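PDB 6NAL: thiol-activated cytolysin from Desulfobulbus propionicus, which probably forms large pores in cholesterol-containing membranes, as do other members of the cholesterol-dependent cytolysin family. Local coordinates for residues I61-A66 / L334-V339; T71-L76 / K236-G241; G365-L370 / V452-V457. All coordinates share one frame; numbering follows the deposited sequence.

Contact 1: I61-A66 / L334-V339; sequences IAVPSA and LNYYTV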
loop_
_atom_site.group_PDB
_atom_site.type_symbol
_atom_site.label_atom_id
_atom_site.label_comp_id
_atom_site.label_asym_id
_atom_site.label_seq_id
_atom_site.Cartn_x
_atom_site.Cartn_y
_atom_site.Cartn_z
ATOM N N ILE A 61 18.928 -7.409 28.142
ATOM C CA ILE A 61 19.668 -8.641 28.405
ATOM C C ILE A 61 18.900 -9.444 29.445
ATOM O O ILE A 61 18.794 -9.024 30.598
ATOM C CB ILE A 61 21.093 -8.364 28.884
ATOM C CG1 ILE A 61 21.793 -7.290 28.051
ATOM C CG2 ILE A 61 21.856 -9.650 28.911
ATOM C CD1 ILE A 61 22.062 -7.672 26.677
ATOM N N ALA A 62 18.344 -10.583 29.039
ATOM C CA ALA A 62 17.705 -11.504 29.964
ATOM C C ALA A 62 18.732 -12.220 30.831
ATOM O O ALA A 62 19.857 -12.503 30.414
ATOM C CB ALA A 62 16.889 -12.554 29.221
ATOM N N VAL A 63 18.331 -12.510 32.059
ATOM C CA VAL A 63 19.081 -13.437 32.894
ATOM C C VAL A 63 18.872 -14.851 32.378
ATOM O O VAL A 63 17.771 -15.384 32.491
ATOM C CB VAL A 63 18.625 -13.376 34.357
ATOM C CG1 VAL A 63 19.253 -14.522 35.147
ATOM C CG2 VAL A 63 18.983 -12.079 35.036
ATOM N N PRO A 64 19.879 -15.525 31.866
ATOM C CA PRO A 64 19.645 -16.896 31.405
ATOM C C PRO A 64 19.368 -17.846 32.562
ATOM O O PRO A 64 19.939 -17.729 33.649
ATOM C CB PRO A 64 20.939 -17.266 30.665
ATOM C CG PRO A 64 21.682 -15.976 30.473
ATOM C CD PRO A 64 21.246 -15.059 31.612
ATOM N N SER A 65 18.471 -18.791 32.302
ATOM C CA SER A 65 18.126 -19.837 33.260
ATOM C C SER A 65 19.356 -20.545 33.827
ATOM O O SER A 65 19.376 -20.949 34.994
ATOM C CB SER A 65 17.243 -20.867 32.558
ATOM O OG SER A 65 18.036 -21.579 31.591
ATOM N N ALA A 66 20.370 -20.745 33.011
ATOM C CA ALA A 66 21.494 -21.583 33.403
ATOM C C ALA A 66 22.644 -20.771 33.942
ATOM O O ALA A 66 23.643 -21.350 34.366
ATOM C CB ALA A 66 21.987 -22.432 32.220
ATOM N N LEU A 334 14.704 -11.497 35.634
ATOM C CA LEU A 334 14.189 -11.191 34.306
ATOM C C LEU A 334 15.269 -10.538 33.477
ATOM O O LEU A 334 15.704 -11.110 32.484
ATOM C CB LEU A 334 12.973 -10.272 34.371
ATOM C CG LEU A 334 11.770 -10.893 35.042
ATOM C CD1 LEU A 334 10.558 -9.998 35.046
ATOM C CD2 LEU A 334 11.439 -12.243 34.383
ATOM N N ASN A 335 15.739 -9.375 33.891
ATOM C CA ASN A 335 16.759 -8.682 33.127
ATOM C C ASN A 335 17.840 -8.184 34.073
ATOM O O ASN A 335 17.594 -7.974 35.261
ATOM C CB ASN A 335 16.140 -7.540 32.327
ATOM C CG ASN A 335 15.112 -8.029 31.295
ATOM O OD1 ASN A 335 13.904 -8.101 31.579
ATOM N ND2 ASN A 335 15.581 -8.358 30.109
ATOM N N TYR A 336 19.044 -8.030 33.542
ATOM C CA TYR A 336 20.154 -7.491 34.305
ATOM C C TYR A 336 20.848 -6.473 33.413
ATOM O O TYR A 336 20.742 -6.501 32.183
ATOM C CB TYR A 336 21.103 -8.613 34.884
ATOM C CG TYR A 336 21.999 -9.325 33.916
ATOM C CD1 TYR A 336 21.494 -10.271 33.056
ATOM C CD2 TYR A 336 23.359 -9.049 33.860
ATOM C CE1 TYR A 336 22.297 -10.892 32.103
ATOM C CE2 TYR A 336 24.185 -9.703 32.942
ATOM C CZ TYR A 336 23.642 -10.621 32.074
ATOM O OH TYR A 336 24.445 -11.256 31.165
ATOM N N TYR A 337 21.511 -5.536 34.077
ATOM C CA TYR A 337 22.178 -4.397 33.475
ATOM C C TYR A 337 23.605 -4.381 33.980
ATOM O O TYR A 337 23.848 -4.534 35.191
ATOM C CB TYR A 337 21.461 -3.089 33.822
ATOM C CG TYR A 337 20.013 -3.162 33.362
ATOM C CD1 TYR A 337 19.029 -3.714 34.191
ATOM C CD2 TYR A 337 19.639 -2.752 32.076
ATOM C CE1 TYR A 337 17.726 -3.817 33.778
ATOM C CE2 TYR A 337 18.323 -2.856 31.652
ATOM C CZ TYR A 337 17.369 -3.390 32.513
ATOM O OH TYR A 337 16.055 -3.513 32.110
ATOM N N THR A 338 24.536 -4.271 33.027
ATOM C CA THR A 338 25.965 -4.271 33.279
ATOM C C THR A 338 26.508 -2.883 33.013
ATOM O O THR A 338 26.047 -2.176 32.115
ATOM C CB THR A 338 26.761 -5.247 32.378
ATOM O OG1 THR A 338 26.351 -5.142 31.001
ATOM C CG2 THR A 338 26.554 -6.632 32.844
ATOM N N VAL A 339 27.541 -2.549 33.747
ATOM C CA VAL A 339 28.353 -1.364 33.557
ATOM C C VAL A 339 29.818 -1.830 33.444
ATOM O O VAL A 339 30.181 -2.906 33.934
ATOM C CB VAL A 339 28.017 -0.429 34.741
ATOM C CG1 VAL A 339 28.853 -0.768 35.988
ATOM C CG2 VAL A 339 28.060 1.022 34.328
HETATM O O HOH W 1 19.262 -5.409 30.052
#

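Contact 2: T71-L76 / K236-G241; sequences TYPGAL and KNVQYG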
loop_
_atom_site.group_PDB
_atom_site.type_symbol
_atom_site.label_atom_id
_atom_site.label_comp_id
_atom_site.label_asym_id
_atom_site.label_seq_id
_atom_site.Cartn_x
_atom_site.Cartn_y
_atom_site.Cartn_z
ATOM N N THR A 71 24.984 -13.958 37.312
ATOM C CA THR A 71 24.508 -12.659 36.884
ATOM C C THR A 71 23.726 -11.991 37.982
ATOM O O THR A 71 22.696 -11.348 37.741
ATOM C CB THR A 71 23.615 -12.754 35.656
ATOM O OG1 THR A 71 22.545 -13.651 35.944
ATOM C CG2 THR A 71 24.322 -13.262 34.491
ATOM N N TYR A 72 24.153 -12.182 39.179
ATOM C CA TYR A 72 23.543 -11.574 40.351
ATOM C C TYR A 72 24.123 -10.187 40.583
ATOM O O TYR A 72 25.212 -9.834 40.079
ATOM C CB TYR A 72 23.767 -12.464 41.597
ATOM C CG TYR A 72 25.249 -12.761 41.837
ATOM C CD1 TYR A 72 25.879 -13.824 41.194
ATOM C CD2 TYR A 72 26.028 -11.944 42.648
ATOM C CE1 TYR A 72 27.249 -14.092 41.381
ATOM C CE2 TYR A 72 27.385 -12.185 42.809
ATOM C CZ TYR A 72 27.977 -13.266 42.169
ATOM O OH TYR A 72 29.294 -13.550 42.316
ATOM N N PRO A 73 23.426 -9.375 41.360
ATOM C CA PRO A 73 23.902 -8.011 41.581
ATOM C C PRO A 73 25.276 -8.040 42.220
ATOM O O PRO A 73 25.490 -8.712 43.227
ATOM C CB PRO A 73 22.842 -7.396 42.516
ATOM C CG PRO A 73 21.650 -8.230 42.335
ATOM C CD PRO A 73 22.072 -9.611 41.884
ATOM N N GLY A 74 26.199 -7.276 41.650
ATOM C CA GLY A 74 27.557 -7.256 42.122
ATOM C C GLY A 74 28.442 -8.353 41.580
ATOM O O GLY A 74 29.618 -8.436 41.980
ATOM N N ALA A 75 27.932 -9.208 40.698
ATOM C CA ALA A 75 28.836 -10.153 40.033
ATOM C C ALA A 75 29.806 -9.391 39.140
ATOM O O ALA A 75 29.597 -8.209 38.819
ATOM C CB ALA A 75 28.065 -11.181 39.197
ATOM N N LEU A 76 30.894 -10.067 38.755
ATOM C CA LEU A 76 31.819 -9.563 37.747
ATOM C C LEU A 76 31.850 -10.521 36.566
ATOM O O LEU A 76 31.685 -11.738 36.723
ATOM C CB LEU A 76 33.195 -9.404 38.299
ATOM C CG LEU A 76 33.348 -8.303 39.343
ATOM C CD1 LEU A 76 34.829 -8.418 39.798
ATOM C CD2 LEU A 76 33.047 -6.941 38.838
ATOM N N LYS A 236 25.292 -4.204 37.691
ATOM C CA LYS A 236 24.772 -3.101 38.480
ATOM C C LYS A 236 23.348 -3.323 38.974
ATOM O O LYS A 236 22.956 -2.766 40.011
ATOM C CB LYS A 236 24.796 -1.818 37.667
ATOM C CG LYS A 236 24.666 -0.607 38.530
ATOM C CD LYS A 236 24.653 0.667 37.697
ATOM C CE LYS A 236 24.338 1.874 38.573
ATOM N NZ LYS A 236 24.247 3.126 37.789
ATOM N N ASN A 237 22.546 -4.106 38.260
ATOM C CA ASN A 237 21.137 -4.173 38.622
ATOM C C ASN A 237 20.508 -5.391 37.973
ATOM O O ASN A 237 20.830 -5.720 36.832
ATOM C CB ASN A 237 20.437 -2.870 38.179
ATOM C CG ASN A 237 19.052 -2.708 38.766
ATOM O OD1 ASN A 237 18.831 -2.822 39.967
ATOM N ND2 ASN A 237 18.108 -2.443 37.906
ATOM N N VAL A 238 19.681 -6.090 38.737
ATOM C CA VAL A 238 18.847 -7.183 38.266
ATOM C C VAL A 238 17.412 -6.875 38.659
ATOM O O VAL A 238 17.161 -6.380 39.764
ATOM C CB VAL A 238 19.255 -8.545 38.861
ATOM C CG1 VAL A 238 18.447 -9.654 38.220
ATOM C CG2 VAL A 238 20.732 -8.820 38.710
ATOM N N GLN A 239 16.478 -7.169 37.765
ATOM C CA GLN A 239 15.060 -7.016 38.036
ATOM C C GLN A 239 14.460 -8.383 38.225
ATOM O O GLN A 239 14.831 -9.320 37.528
ATOM C CB GLN A 239 14.300 -6.366 36.872
ATOM C CG GLN A 239 14.896 -5.130 36.358
ATOM C CD GLN A 239 14.268 -4.698 34.997
ATOM O OE1 GLN A 239 14.384 -3.548 34.634
ATOM N NE2 GLN A 239 13.603 -5.620 34.273
ATOM N N TYR A 240 13.501 -8.483 39.118
ATOM C CA TYR A 240 12.872 -9.754 39.438
ATOM C C TYR A 240 11.359 -9.627 39.288
ATOM O O TYR A 240 10.764 -8.626 39.690
ATOM C CB TYR A 240 13.196 -10.198 40.899
ATOM C CG TYR A 240 14.647 -10.377 41.164
ATOM C CD1 TYR A 240 15.442 -9.281 41.394
ATOM C CD2 TYR A 240 15.238 -11.625 41.152
ATOM C CE1 TYR A 240 16.766 -9.414 41.637
ATOM C CE2 TYR A 240 16.600 -11.777 41.403
ATOM C CZ TYR A 240 17.346 -10.656 41.658
ATOM O OH TYR A 240 18.686 -10.692 41.869
ATOM N N GLY A 241 10.726 -10.657 38.771
ATOM C CA GLY A 241 9.305 -10.555 38.622
ATOM C C GLY A 241 8.707 -11.746 37.934
ATOM O O GLY A 241 9.093 -12.867 38.223
#

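Contact 3: G365-L370 / V452-V457; sequences GGEIRL and VPLRTV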
loop_
_atom_site.group_PDB
_atom_site.type_symbol
_atom_site.label_atom_id
_atom_site.label_comp_id
_atom_site.label_asym_id
_atom_site.label_seq_id
_atom_site.Cartn_x
_atom_site.Cartn_y
_atom_site.Cartn_z
ATOM N N GLY A 365 -14.456 -11.198 -5.051
ATOM C CA GLY A 365 -15.160 -11.045 -6.300
ATOM C C GLY A 365 -16.483 -10.314 -6.087
ATOM O O GLY A 365 -16.787 -9.763 -5.023
ATOM N N GLY A 366 -17.262 -10.280 -7.165
ATOM C CA GLY A 366 -18.487 -9.506 -7.133
ATOM C C GLY A 366 -19.377 -9.820 -8.311
ATOM O O GLY A 366 -19.049 -10.641 -9.169
ATOM N N GLU A 367 -20.521 -9.154 -8.357
ATOM C CA GLU A 367 -21.430 -9.348 -9.480
ATOM C C GLU A 367 -21.957 -8.003 -9.916
ATOM O O GLU A 367 -22.102 -7.087 -9.101
ATOM C CB GLU A 367 -22.576 -10.298 -9.122
ATOM C CG GLU A 367 -22.095 -11.757 -9.082
ATOM C CD GLU A 367 -23.117 -12.753 -8.521
ATOM O OE1 GLU A 367 -24.254 -12.336 -8.160
ATOM O OE2 GLU A 367 -22.765 -13.963 -8.443
ATOM N N ILE A 368 -22.232 -7.891 -11.218
ATOM C CA ILE A 368 -23.044 -6.807 -11.779
ATOM C C ILE A 368 -24.317 -7.413 -12.365
ATOM O O ILE A 368 -24.251 -8.220 -13.298
ATOM C CB ILE A 368 -22.285 -6.004 -12.847
ATOM C CG1 ILE A 368 -21.066 -5.300 -12.252
ATOM C CG2 ILE A 368 -23.218 -4.960 -13.510
ATOM C CD1 ILE A 368 -20.059 -4.927 -13.277
ATOM N N ARG A 369 -25.471 -7.037 -11.805
ATOM C CA ARG A 369 -26.775 -7.435 -12.334
ATOM C C ARG A 369 -27.352 -6.288 -13.154
ATOM O O ARG A 369 -27.455 -5.161 -12.666
ATOM C CB ARG A 369 -27.763 -7.812 -11.219
ATOM C CG ARG A 369 -27.467 -9.098 -10.460
ATOM C CD ARG A 369 -28.748 -9.799 -10.036
ATOM N NE ARG A 369 -28.543 -10.723 -8.914
ATOM C CZ ARG A 369 -29.458 -11.595 -8.494
ATOM N NH1 ARG A 369 -30.639 -11.669 -9.106
ATOM N NH2 ARG A 369 -29.198 -12.395 -7.470
ATOM N N LEU A 370 -27.726 -6.567 -14.387
ATOM C CA LEU A 370 -28.391 -5.592 -15.259
ATOM C C LEU A 370 -29.856 -5.971 -15.419
ATOM O O LEU A 370 -30.156 -7.146 -15.587
ATOM C CB LEU A 370 -27.733 -5.553 -16.627
ATOM C CG LEU A 370 -26.217 -5.377 -16.497
ATOM C CD1 LEU A 370 -25.675 -5.497 -17.926
ATOM C CD2 LEU A 370 -25.776 -4.046 -15.862
ATOM N N VAL A 452 -17.832 -4.171 -5.823
ATOM C CA VAL A 452 -18.536 -4.435 -4.574
ATOM C C VAL A 452 -19.223 -5.784 -4.745
ATOM O O VAL A 452 -19.266 -6.331 -5.860
ATOM C CB VAL A 452 -19.524 -3.305 -4.272
ATOM C CG1 VAL A 452 -18.784 -1.936 -4.240
ATOM C CG2 VAL A 452 -20.628 -3.287 -5.306
ATOM N N PRO A 453 -19.764 -6.371 -3.698
ATOM C CA PRO A 453 -20.308 -7.729 -3.868
ATOM C C PRO A 453 -21.494 -7.808 -4.814
ATOM O O PRO A 453 -21.573 -8.734 -5.642
ATOM C CB PRO A 453 -20.659 -8.130 -2.432
ATOM C CG PRO A 453 -19.586 -7.402 -1.592
ATOM C CD PRO A 453 -19.472 -6.045 -2.291
ATOM N N LEU A 454 -22.414 -6.856 -4.744
ATOM C CA LEU A 454 -23.530 -6.854 -5.681
ATOM C C LEU A 454 -23.837 -5.436 -6.114
ATOM O O LEU A 454 -24.198 -4.603 -5.283
ATOM C CB LEU A 454 -24.772 -7.485 -5.065
ATOM C CG LEU A 454 -25.939 -7.527 -6.068
ATOM C CD1 LEU A 454 -25.746 -8.627 -7.105
ATOM C CD2 LEU A 454 -27.247 -7.713 -5.338
ATOM N N ARG A 455 -23.717 -5.176 -7.414
ATOM C CA ARG A 455 -24.100 -3.905 -8.003
ATOM C C ARG A 455 -25.232 -4.183 -8.980
ATOM O O ARG A 455 -25.106 -5.058 -9.845
ATOM C CB ARG A 455 -22.914 -3.238 -8.699
ATOM C CG ARG A 455 -23.240 -1.834 -9.157
ATOM C CD ARG A 455 -22.094 -1.118 -9.775
ATOM N NE ARG A 455 -20.967 -0.955 -8.860
ATOM C CZ ARG A 455 -20.837 0.057 -8.023
ATOM N NH1 ARG A 455 -21.790 0.965 -7.950
ATOM N NH2 ARG A 455 -19.775 0.140 -7.238
ATOM N N THR A 456 -26.335 -3.452 -8.838
ATOM C CA THR A 456 -27.526 -3.644 -9.659
ATOM C C THR A 456 -27.813 -2.349 -10.389
ATOM O O THR A 456 -27.838 -1.289 -9.767
ATOM C CB THR A 456 -28.734 -4.013 -8.805
ATOM O OG1 THR A 456 -28.477 -5.219 -8.091
ATOM C CG2 THR A 456 -29.944 -4.252 -9.657
ATOM N N VAL A 457 -28.009 -2.413 -11.697
ATOM C CA VAL A 457 -28.459 -1.245 -12.442
ATOM C C VAL A 457 -29.767 -1.601 -13.122
ATOM O O VAL A 457 -29.823 -2.558 -13.904
ATOM C CB VAL A 457 -27.414 -0.729 -13.452
ATOM C CG1 VAL A 457 -26.022 -0.708 -12.835
ATOM C CG2 VAL A 457 -27.382 -1.508 -14.689
HETATM O O HOH W 2 -20.000 -5.373 -8.350
#

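Contact 1: I61-A66 / L334-V339
The phenol ring of Tyr336 meets the backbone of residues 61-66 at its edge, where Ala62 O lies in the ring plane, 3.4 Å from Tyr336 CE1. Three aliphatic groups approach the same ring obliquely: Ile61 CG2, 3.5 Å from Tyr336 CE1, Val63 CG2, 3.7 Å from Tyr336 CD1, and, more loosely, Pro64 CD. With CG set between its own backbone N and carbonyl carbon (chi1 73°), Tyr336 carries its ring beside the incoming loop. Tyrosine suits the place because its broad carbon ring can touch branched side chains while an aromatic C-H edge faces a carbonyl. Elsewhere the Tyr336 side chain touches Thr71, Val238 and Leu83.

Ala62 and Asn335 form a single beta bridge, which pins a loop with no regular strand structure to strand 332-340 of the large antiparallel sheet, the core sheet of the cytolysin fold. Two backbone bonds make it: Tyr336 N to Ile61 O (3.1 Å) and Val63 N to Leu334 O (3.0 Å). Ile61 O also takes a weak bond from Asn335 ND2 at 3.3 Å. That amide has stronger ties away from the loop, OD1 to Lys194 NZ and ND2 to Gly164 O, so asparagine, donor and acceptor at once, joins three parts of the chain. Beyond the bridge a water accepts from Ile61 N and donates to Tyr336 O, 2.8 Å from each of them.

Contact 2: T71-L76 / K236-G241
Pro73, which packs on Val238, sits in a type II beta turn closed by the bond from Ala75 N to Tyr72 O, 2.9 Å long. Proline's restricted phi, near -60°, fits the second position of such a turn, and Gly74 takes the positive phi (84°) that the third requires. The turn presents the CD corner of the proline ring. Pro73 CD lies 3.5 Å from Val238 CG2, the side chains crossing at about a right angle, and 3.6 Å from Tyr240 OH, whose side chain comes from the opposite direction. Val238 has CG1 anti to its backbone N (chi1 -174°), which leaves CG2 beside that N and directed at the turn; this methyl reaches Thr71 O at 3.3 Å. Within the turn, Ala75 CB rests over the centre of one face of the Tyr72 ring.

The turn leads into strand 76-78, and backbone hydrogen bonds of Gly74 and Ala75 with Val235 fasten it to strand 232-250, just before the classic beta bulge that Lys236 and Asn237 make opposite Tyr337. Every contact between the two segments has a carbon on at least one side and none is a hydrogen bond, so the fit probably depends on shape and burial.

Contact 3: G365-L370 / V452-V457
Arg369 lies over the neighbouring strand, its CB 4.1 Å from both Arg455 O and Thr456 OG1. Strand segments 366-370 and 454-457 run parallel, with 13° between their directions, in the C-terminal beta sandwich domain. With Arg369 CG anti to the carbonyl carbon (chi1 -69°), CG comes to 3.8 Å from Leu454 CD1; the chain then bends at chi2 (-146°), NE lies 3.9 Å from the same methyl, and the guanidinium passes it obliquely. NE is buried here without a polar partner in the model, so leucine offers the arginine stem an apolar surface but nothing for its N-H. Glu367 CB flanks the same leucine, on this outer face with Thr456.

Ile368, Leu370, Arg455 and Val457 occupy the other face, which packs on the second sheet of the sandwich: Phe380 touches Leu370 and Val457, and Ile427 touches Arg455 and Val457. Bulky apolar groups suit this interior, and the charge of Arg455 is met by a salt bridge to Asp474. Leu370 and Val457 lie side by side, pointing the same way.

Backbone bonds alternate in the parallel manner. Glu367 N binds Pro453 O at 2.9 Å, Arg455 N binds Glu367 O, Arg369 N binds Arg455 O at 2.8 Å, and Val457 N binds Arg369 O. Just before the paired stretch, Gly366, lacking a side chain, lets its CA come within 3.5 Å of Val452 O, while a water donates to both Glu367 O and Val452 O, at 2.8 Å from each.

Contacts 1 and 2 are neighbours, their centres about 7 Å apart, on adjacent strands 332-340 and 232-250 of one antiparallel sheet. Both are made by the connection between strands 44-59 and 76-78, so this one loop is laid across two strands of the core sheet. In sequence, contact 2 falls between the two halves of contact 1. Contact 3 follows, in the C-terminal beta sandwich, with its centre about 60 Å from that of contact 1 and 66 Å from that of contact 2, on the other side of the chain's centre. The long strand 349-372, on which residues 365-370 lie, carries the chain into it, in keeping with the elongated shape of cytolysins, whose terminal sandwich generally recognises the membrane.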